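Long-range contact in NAD(P)H-flavin oxidoreductase (Agrobacterium tumefaciens str. C58, PDB 2FRE), which binds flavin mononucleotide and, as a member of the nitroreductase family, probably uses NAD(P)H to reduce flavin or related acceptors: residues Phe90-Asp95 with Leu147-Gly152. Residues are numbered along the deposited sequence; the frame is centred on the assembly and turned at random.
Sequences FVISRD and LDIPDG
G152 gives its carbonyl oxygen to the backbone of D95: D95 N donates to G152 O at 2.8 Å, nearly straight at 169° about the hydrogen. The same oxygen receives a CA-H...O contact from R94 CA at 3.5 Å. Phi of G152 is positive, a backbone shape that suits glycine, and the carboxylate of D95 lies against the main chain of G152. A chi1 of 68° sets D95 CG between its own N and carbonyl carbon, bringing OD1 to 3.6 Å from G152 CA. D95 OD1 and G152 O, 3.3 Å apart, are both acceptors and form no hydrogen bond. Farther along, I92 and I149 extend tip to tip, I92 CD1 meeting I149 CD1 at 3.9 Å. In both, CG1 is anti to the carbonyl carbon and beside the backbone N, and the CD1 methyls end the chains where they meet. The contact lies on one face of the antiparallel sheet of this nitroreductase-family fold, where residues 147-152, in the connection from helix 140-146 to strand 153-162, run alongside residues 90-95 of strand 87-98, their end-to-end directions 17° apart. S93 points away from this contact, against helix 110-127, and its OG is hydrogen-bonded to E156 OE2. At the far end L147 crosses F90 at about a right angle, its CD1 coming obliquely to F90 CD2 at 3.7 Å. V58 and L73 also touch L147, while G193 of the second subunit packs on L147, whose backbone also hydrogen-bonds to that subunit.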
ATOM      1  N   PHE A  90      12.417  -5.771  -7.646  1.00 24.13           N
ATOM      2  CA  PHE A  90      12.625  -4.728  -6.663  1.00 24.14           C
ATOM      3  C   PHE A  90      11.641  -3.590  -6.912  1.00 24.62           C
ATOM      4  O   PHE A  90      11.429  -3.132  -8.054  1.00 23.72           O
ATOM      5  CB  PHE A  90      14.099  -4.290  -6.635  1.00 23.95           C
ATOM      6  CG  PHE A  90      15.023  -5.413  -6.288  1.00 23.68           C
ATOM      7  CD1 PHE A  90      15.202  -5.798  -4.950  1.00 23.63           C
ATOM      8  CD2 PHE A  90      15.641  -6.147  -7.282  1.00 25.27           C
ATOM      9  CE1 PHE A  90      16.021  -6.872  -4.624  1.00 24.57           C
ATOM     10  CE2 PHE A  90      16.452  -7.231  -6.974  1.00 24.69           C
ATOM     11  CZ  PHE A  90      16.641  -7.604  -5.637  1.00 23.74           C
ATOM     12  N   VAL A  91      11.004  -3.176  -5.826  1.00 25.12           N
ATOM     13  CA  VAL A  91      10.117  -2.044  -5.838  1.00 25.25           C
ATOM     14  C   VAL A  91      10.926  -0.797  -5.484  1.00 25.61           C
ATOM     15  O   VAL A  91      11.571  -0.724  -4.452  1.00 25.15           O
ATOM     16  CB  VAL A  91       8.944  -2.194  -4.862  1.00 25.31           C
ATOM     17  CG1 VAL A  91       8.055  -0.960  -4.949  1.00 26.00           C
ATOM     18  CG2 VAL A  91       8.153  -3.456  -5.145  1.00 24.87           C
ATOM     19  N   ILE A  92      10.887   0.164  -6.389  1.00 25.66           N
ATOM     20  CA  ILE A  92      11.703   1.353  -6.331  1.00 26.75           C
ATOM     21  C   ILE A  92      10.757   2.535  -6.351  1.00 26.49           C
ATOM     22  O   ILE A  92       9.639   2.408  -6.850  1.00 27.44           O
ATOM     23  CB  ILE A  92      12.616   1.380  -7.573  1.00 26.64           C
ATOM     24  CG1 ILE A  92      13.617   0.238  -7.479  1.00 27.20           C
ATOM     25  CG2 ILE A  92      13.336   2.720  -7.744  1.00 27.26           C
ATOM     26  CD1 ILE A  92      13.895  -0.348  -8.794  1.00 28.52           C
ATOM     27  N   SER A  93      11.181   3.678  -5.824  1.00 27.25           N
ATOM     28  CA  SER A  93      10.385   4.907  -5.965  1.00 27.40           C
ATOM     29  C   SER A  93      11.247   6.136  -6.210  1.00 27.47           C
ATOM     30  O   SER A  93      12.348   6.252  -5.675  1.00 27.27           O
ATOM     31  CB  SER A  93       9.502   5.145  -4.741  1.00 26.75           C
ATOM     32  OG  SER A  93      10.284   5.427  -3.600  1.00 27.11           O
ATOM     33  N   ARG A  94      10.703   7.056  -6.990  1.00 28.35           N
ATOM     34  CA  ARG A  94      11.343   8.356  -7.259  1.00 29.19           C
ATOM     35  C   ARG A  94      11.131   9.236  -6.029  1.00 29.05           C
ATOM     36  O   ARG A  94       9.996   9.475  -5.645  1.00 28.56           O
ATOM     37  CB  ARG A  94      10.725   8.996  -8.505  1.00 28.85           C
ATOM     38  CG  ARG A  94      11.541  10.142  -9.091  1.00 29.71           C
ATOM     39  CD  ARG A  94      10.909  10.760 -10.328  1.00 31.82           C
ATOM     40  NE  ARG A  94      11.957  11.247 -11.233  1.00 35.12           N
ATOM     41  CZ  ARG A  94      12.052  10.987 -12.541  1.00 35.60           C
ATOM     42  NH1 ARG A  94      11.143  10.260 -13.179  1.00 36.62           N
ATOM     43  NH2 ARG A  94      13.071  11.486 -13.224  1.00 35.06           N
ATOM     44  N   ASP A  95      12.217   9.696  -5.404  1.00 29.70           N
ATOM     45  CA  ASP A  95      12.112  10.422  -4.121  1.00 30.00           C
ATOM     46  C   ASP A  95      11.857  11.920  -4.287  1.00 30.74           C
ATOM     47  O   ASP A  95      11.944  12.695  -3.330  1.00 29.73           O
ATOM     48  CB  ASP A  95      13.347  10.198  -3.243  1.00 29.93           C
ATOM     49  CG  ASP A  95      14.614  10.837  -3.801  1.00 30.91           C
ATOM     50  OD1 ASP A  95      14.568  11.818  -4.578  1.00 28.31           O
ATOM     51  OD2 ASP A  95      15.683  10.336  -3.433  1.00 32.52           O
ATOM     52  N   LEU A 147      21.805  -2.654 -10.906  1.00 26.16           N
ATOM     53  CA  LEU A 147      20.595  -2.558 -11.733  1.00 26.08           C
ATOM     54  C   LEU A 147      20.420  -1.179 -12.370  1.00 25.88           C
ATOM     55  O   LEU A 147      19.375  -0.896 -12.957  1.00 25.64           O
ATOM     56  CB  LEU A 147      19.337  -2.950 -10.934  1.00 25.90           C
ATOM     57  CG  LEU A 147      19.366  -4.366 -10.316  1.00 26.77           C
ATOM     58  CD1 LEU A 147      18.049  -4.712  -9.723  1.00 27.43           C
ATOM     59  CD2 LEU A 147      19.770  -5.463 -11.333  1.00 27.71           C
ATOM     60  N   ASP A 148      21.452  -0.346 -12.267  1.00 25.89           N
ATOM     61  CA  ASP A 148      21.500   0.955 -12.945  1.00 26.47           C
ATOM     62  C   ASP A 148      20.363   1.861 -12.512  1.00 26.78           C
ATOM     63  O   ASP A 148      19.724   2.505 -13.338  1.00 27.29           O
ATOM     64  CB  ASP A 148      21.456   0.791 -14.468  1.00 26.78           C
ATOM     65  CG  ASP A 148      22.615  -0.020 -15.004  1.00 28.03           C
ATOM     66  OD1 ASP A 148      23.738   0.144 -14.477  1.00 27.93           O
ATOM     67  OD2 ASP A 148      22.396  -0.823 -15.949  1.00 30.20           O
ATOM     68  N   ILE A 149      20.104   1.904 -11.211  1.00 26.53           N
ATOM     69  CA  ILE A 149      19.057   2.758 -10.713  1.00 27.36           C
ATOM     70  C   ILE A 149      19.617   4.173 -10.663  1.00 27.67           C
ATOM     71  O   ILE A 149      20.682   4.374 -10.083  1.00 28.08           O
ATOM     72  CB  ILE A 149      18.566   2.282  -9.352  1.00 26.84           C
ATOM     73  CG1 ILE A 149      17.894   0.908  -9.536  1.00 26.75           C
ATOM     74  CG2 ILE A 149      17.601   3.328  -8.728  1.00 26.66           C
ATOM     75  CD1 ILE A 149      17.677   0.176  -8.281  1.00 28.26           C
ATOM     76  N   PRO A 150      18.910   5.145 -11.280  1.00 28.06           N
ATOM     77  CA  PRO A 150      19.425   6.515 -11.350  1.00 28.29           C
ATOM     78  C   PRO A 150      19.338   7.210 -10.011  1.00 28.41           C
ATOM     79  O   PRO A 150      18.644   6.738  -9.112  1.00 28.68           O
ATOM     80  CB  PRO A 150      18.490   7.203 -12.360  1.00 28.61           C
ATOM     81  CG  PRO A 150      17.602   6.117 -12.902  1.00 28.09           C
ATOM     82  CD  PRO A 150      17.592   5.039 -11.923  1.00 27.63           C
ATOM     83  N   ASP A 151      20.049   8.322  -9.893  1.00 28.49           N
ATOM     84  CA  ASP A 151      20.023   9.155  -8.709  1.00 29.27           C
ATOM     85  C   ASP A 151      18.601   9.642  -8.475  1.00 29.00           C
ATOM     86  O   ASP A 151      17.865   9.927  -9.428  1.00 28.89           O
ATOM     87  CB  ASP A 151      20.968  10.368  -8.858  1.00 29.72           C
ATOM     88  CG  ASP A 151      22.439   9.963  -9.003  1.00 32.21           C
ATOM     89  OD1 ASP A 151      22.775   8.765  -8.807  1.00 34.47           O
ATOM     90  OD2 ASP A 151      23.273  10.847  -9.318  1.00 35.64           O
ATOM     91  N   GLY A 152      18.220   9.725  -7.206  1.00 28.45           N
ATOM     92  CA  GLY A 152      16.907  10.231  -6.850  1.00 28.52           C
ATOM     93  C   GLY A 152      15.842   9.158  -6.893  1.00 28.40           C
ATOM     94  O   GLY A 152      14.664   9.474  -6.834  1.00 28.17           O
TER